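PDB 4MOZ: fructose-bisphosphate aldolase from Slackia heliotrinireducens, which belongs to the DeoC/LacD family of aldolases, whose members are built on a closed barrel of parallel strands wrapped in helices, the TIM-barrel fold. Local coordinates for residues C[250-255]-C[300-305]; C[271-276]-C[283-288]. All coordinates share one frame; numbering follows the deposited sequence.

Interaction 1 (C[250-255]-C[300-305]); sequences VFLQQL and RALAVF
Leu252 reaches across to Ala301 and Leu302, joining an outer helix of the TIM barrel to the C-terminal helix. Helix 248-260 links barrel strands 237-240 and 266-269. Helix 298-305 comes after the last barrel helix. The contact is small and buries about 110 Å². It is made by apolar side chains and has no hydrogen bond across it. One methyl group does most of the touching. Leu252 CD1 lies 4.1 Å from Leu302 CA, so it meets the helix backbone itself. The same Leu252 CD1 is 4.3 Å from the carbonyl carbon C of Ala301. It also touches two side chains. Leu302 CD1 comes to 4.3 Å from Leu252 CD1, and the CB of Ala301 is 4.5 Å from the same methyl. Leu252 CG stands anti to its carbonyl carbon (chi1 -66°), and this carries the branch toward helix 298-305. The nearest CA pair is Leu252 CA and Leu302 CA, 7.5 Å apart.

Both sides of the contact also lean on a third helix. Leu252 and Ala301 each touch Ile291 of helix 278-294, so three helices meet here. Leu302 packs on Lys249 and Phe305 on Ala248, both at the start of helix 248-260. The turn that presents Ala301 and Leu302 is closed by a backbone hydrogen bond from Phe305 N to Ala301 O, 2.9 Å long.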
# COMPACT_ATOMS: atom_id res chain seq x y z
N VAL C 250 -15.19 17.67 -42.59
CA VAL C 250 -14.64 16.32 -42.47
C VAL C 250 -14.84 15.80 -41.04
O VAL C 250 -15.24 14.64 -40.84
CB VAL C 250 -13.15 16.28 -42.85
CG1 VAL C 250 -12.57 14.88 -42.67
CG2 VAL C 250 -12.96 16.75 -44.29
N PHE C 251 -14.56 16.66 -40.07
CA PHE C 251 -14.76 16.35 -38.66
C PHE C 251 -16.21 15.94 -38.36
O PHE C 251 -16.45 14.92 -37.70
CB PHE C 251 -14.34 17.54 -37.78
CG PHE C 251 -14.65 17.35 -36.32
CD1 PHE C 251 -13.81 16.58 -35.51
CD2 PHE C 251 -15.77 17.94 -35.75
CE1 PHE C 251 -14.10 16.40 -34.16
CE2 PHE C 251 -16.06 17.76 -34.41
CZ PHE C 251 -15.22 16.99 -33.61
N LEU C 252 -17.16 16.73 -38.85
CA LEU C 252 -18.58 16.49 -38.57
C LEU C 252 -19.08 15.24 -39.30
O LEU C 252 -20.00 14.58 -38.83
CB LEU C 252 -19.43 17.72 -38.91
CG LEU C 252 -19.21 18.98 -38.06
CD1 LEU C 252 -19.73 20.22 -38.77
CD2 LEU C 252 -19.85 18.86 -36.68
N GLN C 253 -18.44 14.94 -40.44
CA GLN C 253 -18.72 13.72 -41.20
C GLN C 253 -18.21 12.48 -40.49
O GLN C 253 -18.86 11.44 -40.51
CB GLN C 253 -18.13 13.82 -42.62
CG GLN C 253 -18.47 12.65 -43.55
CD GLN C 253 -19.94 12.60 -43.94
OE1 GLN C 253 -20.48 13.56 -44.50
NE2 GLN C 253 -20.60 11.48 -43.65
N GLN C 254 -17.04 12.59 -39.86
CA GLN C 254 -16.50 11.49 -39.06
C GLN C 254 -17.45 11.14 -37.92
O GLN C 254 -17.78 9.97 -37.72
CB GLN C 254 -15.13 11.85 -38.49
CG GLN C 254 -14.00 11.80 -39.51
CD GLN C 254 -12.66 12.12 -38.89
OE1 GLN C 254 -12.49 12.05 -37.67
NE2 GLN C 254 -11.69 12.49 -39.72
N LEU C 255 -17.90 12.16 -37.18
CA LEU C 255 -18.81 11.97 -36.06
C LEU C 255 -20.13 11.34 -36.48
O LEU C 255 -20.69 10.50 -35.77
CB LEU C 255 -19.08 13.30 -35.34
CG LEU C 255 -17.92 14.04 -34.67
CD1 LEU C 255 -18.47 15.15 -33.79
CD2 LEU C 255 -17.03 13.11 -33.85
N ARG C 300 -26.54 20.41 -42.62
CA ARG C 300 -27.25 21.32 -41.74
C ARG C 300 -26.45 21.63 -40.48
O ARG C 300 -26.53 22.74 -39.94
CB ARG C 300 -28.65 20.80 -41.38
CG ARG C 300 -29.59 21.93 -40.99
CD ARG C 300 -30.95 21.48 -40.48
NE ARG C 300 -31.63 22.63 -39.90
CZ ARG C 300 -32.77 22.59 -39.21
NH1 ARG C 300 -33.39 21.43 -39.00
NH2 ARG C 300 -33.28 23.71 -38.73
N ALA C 301 -25.66 20.66 -40.02
CA ALA C 301 -24.76 20.86 -38.89
C ALA C 301 -23.66 21.87 -39.25
O ALA C 301 -23.32 22.73 -38.44
CB ALA C 301 -24.15 19.54 -38.45
N LEU C 302 -23.13 21.75 -40.46
CA LEU C 302 -22.11 22.66 -40.96
C LEU C 302 -22.62 24.10 -41.04
O LEU C 302 -21.87 25.05 -40.78
CB LEU C 302 -21.59 22.19 -42.32
CG LEU C 302 -20.40 22.93 -42.94
CD1 LEU C 302 -19.21 22.99 -41.99
CD2 LEU C 302 -20.01 22.29 -44.26
N ALA C 303 -23.90 24.25 -41.39
CA ALA C 303 -24.57 25.55 -41.40
C ALA C 303 -24.63 26.17 -40.01
O ALA C 303 -24.51 27.39 -39.85
CB ALA C 303 -25.97 25.43 -41.99
N VAL C 304 -24.83 25.32 -38.99
CA VAL C 304 -24.79 25.75 -37.60
C VAL C 304 -23.37 26.19 -37.22
O VAL C 304 -23.19 27.25 -36.62
CB VAL C 304 -25.29 24.65 -36.63
CG1 VAL C 304 -25.07 25.06 -35.18
CG2 VAL C 304 -26.76 24.35 -36.87
N PHE C 305 -22.38 25.39 -37.59
CA PHE C 305 -20.98 25.75 -37.34
C PHE C 305 -20.63 27.10 -37.97
O PHE C 305 -19.95 27.92 -37.34
CB PHE C 305 -20.02 24.67 -37.85
CG PHE C 305 -18.58 25.10 -37.86
CD1 PHE C 305 -17.85 25.18 -36.67
CD2 PHE C 305 -17.95 25.45 -39.05
CE1 PHE C 305 -16.53 25.59 -36.67
CE2 PHE C 305 -16.62 25.86 -39.05
CZ PHE C 305 -15.91 25.93 -37.86

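Interaction 2 (C[271-276]-C[283-288]); sequences RNIHQR and RLTKAI
The short helix 271-274, directly after the last barrel strand, packs on helix 278-294 through Ile273 and Leu284. It lies where the short extra helix after strand 8 is found in many phosphate-binding TIM barrels. Ile273 meets three residues with three different carbons. Its CG1 lies 4.0 Å from Leu284 CD2. Its CG2 is 3.7 Å from Thr285 CG2, and the two side chains cross at about a right angle. Its CD1 reaches Ile288 CD1 at 4.1 Å.

Leu284 holds its CG anti to the backbone N (chi1 -178°), which extends the side chain toward segment 271-276. Leu284 CD2 lies against the side of a hydrogen-bonded pair, 3.4 Å from Asn272 O and 3.5 Å from Arg276 NE. The extended side chain of Arg276 reaches back to Asn272 and grips it side-on. Arg276 NE donates to Asn272 O at 2.8 Å, nearly in line with the carbonyl bond (169°). Arg276 NH1 donates to Asn272 OD1 at 3.0 Å, 38° out of the plane of the Asn272 side-chain amide. These two bonds, with a salt bridge from NH2 to Glu280, fix the rotation of the guanidinium. Thr285 OG1 turns to Val282 O and Val76 N, while its methyl faces Ile273.

Around the contact, Ile71 of helix 66-74 touches Ile273 and Thr285. Phe251 of helix 248-260 packs on Asn272 and Ile288, and Phe305 of helix 298-305 touches Arg276 and Leu284.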
# COMPACT_ATOMS: atom_id res chain seq x y z
N ARG C 271 -9.79 19.64 -27.51
CA ARG C 271 -9.06 20.77 -28.06
C ARG C 271 -9.62 21.33 -29.36
O ARG C 271 -9.48 22.53 -29.63
CB ARG C 271 -7.56 20.46 -28.20
CG ARG C 271 -7.22 19.35 -29.17
CD ARG C 271 -5.84 18.81 -28.89
NE ARG C 271 -5.62 17.52 -29.52
CZ ARG C 271 -4.59 16.72 -29.27
NH1 ARG C 271 -4.49 15.55 -29.90
NH2 ARG C 271 -3.66 17.07 -28.39
N ASN C 272 -10.27 20.49 -30.16
CA ASN C 272 -10.90 20.95 -31.39
C ASN C 272 -11.93 22.05 -31.11
O ASN C 272 -12.13 22.95 -31.92
CB ASN C 272 -11.54 19.80 -32.16
CG ASN C 272 -11.69 20.11 -33.65
OD1 ASN C 272 -11.12 21.07 -34.16
ND2 ASN C 272 -12.45 19.28 -34.34
N ILE C 273 -12.57 21.98 -29.94
CA ILE C 273 -13.47 23.03 -29.50
C ILE C 273 -12.70 24.21 -28.88
O ILE C 273 -12.76 25.33 -29.40
CB ILE C 273 -14.52 22.51 -28.50
CG1 ILE C 273 -15.48 21.53 -29.18
CG2 ILE C 273 -15.29 23.67 -27.89
CD1 ILE C 273 -16.30 20.69 -28.21
N HIS C 274 -11.97 23.95 -27.79
CA HIS C 274 -11.45 25.03 -26.97
C HIS C 274 -10.30 25.83 -27.54
O HIS C 274 -10.07 26.94 -27.10
CB HIS C 274 -11.18 24.59 -25.52
CG HIS C 274 -10.09 23.54 -25.38
ND1 HIS C 274 -8.79 23.79 -25.65
CD2 HIS C 274 -10.16 22.22 -24.92
CE1 HIS C 274 -8.07 22.69 -25.41
NE2 HIS C 274 -8.90 21.73 -24.97
N GLN C 275 -9.60 25.29 -28.54
CA GLN C 275 -8.54 26.05 -29.22
C GLN C 275 -9.06 27.18 -30.12
O GLN C 275 -8.28 28.02 -30.58
CB GLN C 275 -7.61 25.12 -30.01
CG GLN C 275 -6.75 24.25 -29.11
CD GLN C 275 -5.85 23.29 -29.87
OE1 GLN C 275 -5.96 23.15 -31.09
NE2 GLN C 275 -4.96 22.63 -29.15
N ARG C 276 -10.37 27.21 -30.35
CA ARG C 276 -11.01 28.24 -31.15
C ARG C 276 -11.45 29.40 -30.27
O ARG C 276 -11.55 29.26 -29.05
CB ARG C 276 -12.22 27.66 -31.90
CG ARG C 276 -11.86 26.58 -32.91
CD ARG C 276 -13.10 25.84 -33.37
NE ARG C 276 -12.75 24.59 -34.04
CZ ARG C 276 -12.55 24.44 -35.34
NH1 ARG C 276 -12.24 23.25 -35.83
NH2 ARG C 276 -12.67 25.48 -36.17
N ARG C 283 -20.16 27.75 -31.47
CA ARG C 283 -20.80 27.28 -32.70
C ARG C 283 -20.46 25.82 -33.03
O ARG C 283 -21.31 25.10 -33.55
CB ARG C 283 -20.48 28.19 -33.89
CG ARG C 283 -21.14 29.56 -33.82
CD ARG C 283 -21.17 30.25 -35.18
NE ARG C 283 -19.86 30.29 -35.83
CZ ARG C 283 -18.97 31.27 -35.67
NH1 ARG C 283 -19.23 32.31 -34.89
NH2 ARG C 283 -17.81 31.20 -36.31
N LEU C 284 -19.23 25.40 -32.74
CA LEU C 284 -18.83 24.02 -32.98
C LEU C 284 -19.54 23.04 -32.04
O LEU C 284 -19.96 21.97 -32.47
CB LEU C 284 -17.31 23.84 -32.95
CG LEU C 284 -16.79 22.42 -33.25
CD1 LEU C 284 -17.24 21.90 -34.61
CD2 LEU C 284 -15.27 22.36 -33.13
N THR C 285 -19.68 23.42 -30.77
CA THR C 285 -20.40 22.57 -29.81
C THR C 285 -21.83 22.38 -30.30
O THR C 285 -22.39 21.29 -30.19
CB THR C 285 -20.42 23.13 -28.37
OG1 THR C 285 -21.18 24.35 -28.32
CG2 THR C 285 -19.01 23.38 -27.85
N LYS C 286 -22.40 23.46 -30.84
CA LYS C 286 -23.77 23.46 -31.34
C LYS C 286 -23.89 22.54 -32.55
O LYS C 286 -24.86 21.78 -32.65
CB LYS C 286 -24.24 24.88 -31.66
CG LYS C 286 -24.50 25.72 -30.42
CD LYS C 286 -24.95 27.13 -30.75
CE LYS C 286 -25.32 27.89 -29.48
NZ LYS C 286 -25.81 29.27 -29.76
N ALA C 287 -22.90 22.59 -33.43
CA ALA C 287 -22.82 21.71 -34.60
C ALA C 287 -22.72 20.24 -34.19
O ALA C 287 -23.46 19.39 -34.71
CB ALA C 287 -21.66 22.10 -35.50
N ILE C 288 -21.81 19.94 -33.26
CA ILE C 288 -21.63 18.59 -32.74
C ILE C 288 -22.92 18.09 -32.07
O ILE C 288 -23.39 16.99 -32.37
CB ILE C 288 -20.44 18.51 -31.76
CG1 ILE C 288 -19.13 18.82 -32.49
CG2 ILE C 288 -20.37 17.13 -31.11
CD1 ILE C 288 -17.96 19.10 -31.57

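Overall arrangement
Both contacts are buried and lie on the same side of the chain's centre, with their own centres about 11 Å apart. The segments of interaction 2 both fall between those of interaction 1 in sequence. Helix 278-294 ties them together: it supplies one segment of interaction 2 and supports both segments of interaction 1. Interaction 1 lies farther out, about 18 Å from the chain centre against 14 Å, and joins two outer helices. Its side-chain contacts are apolar. Interaction 2 is larger and sits beside the end of the last strand. Beside apolar packing it has two hydrogen bonds within segment 271-276, and none between the segments. Phe305 O probably accepts a hydrogen bond from Arg283 NE, linking the two.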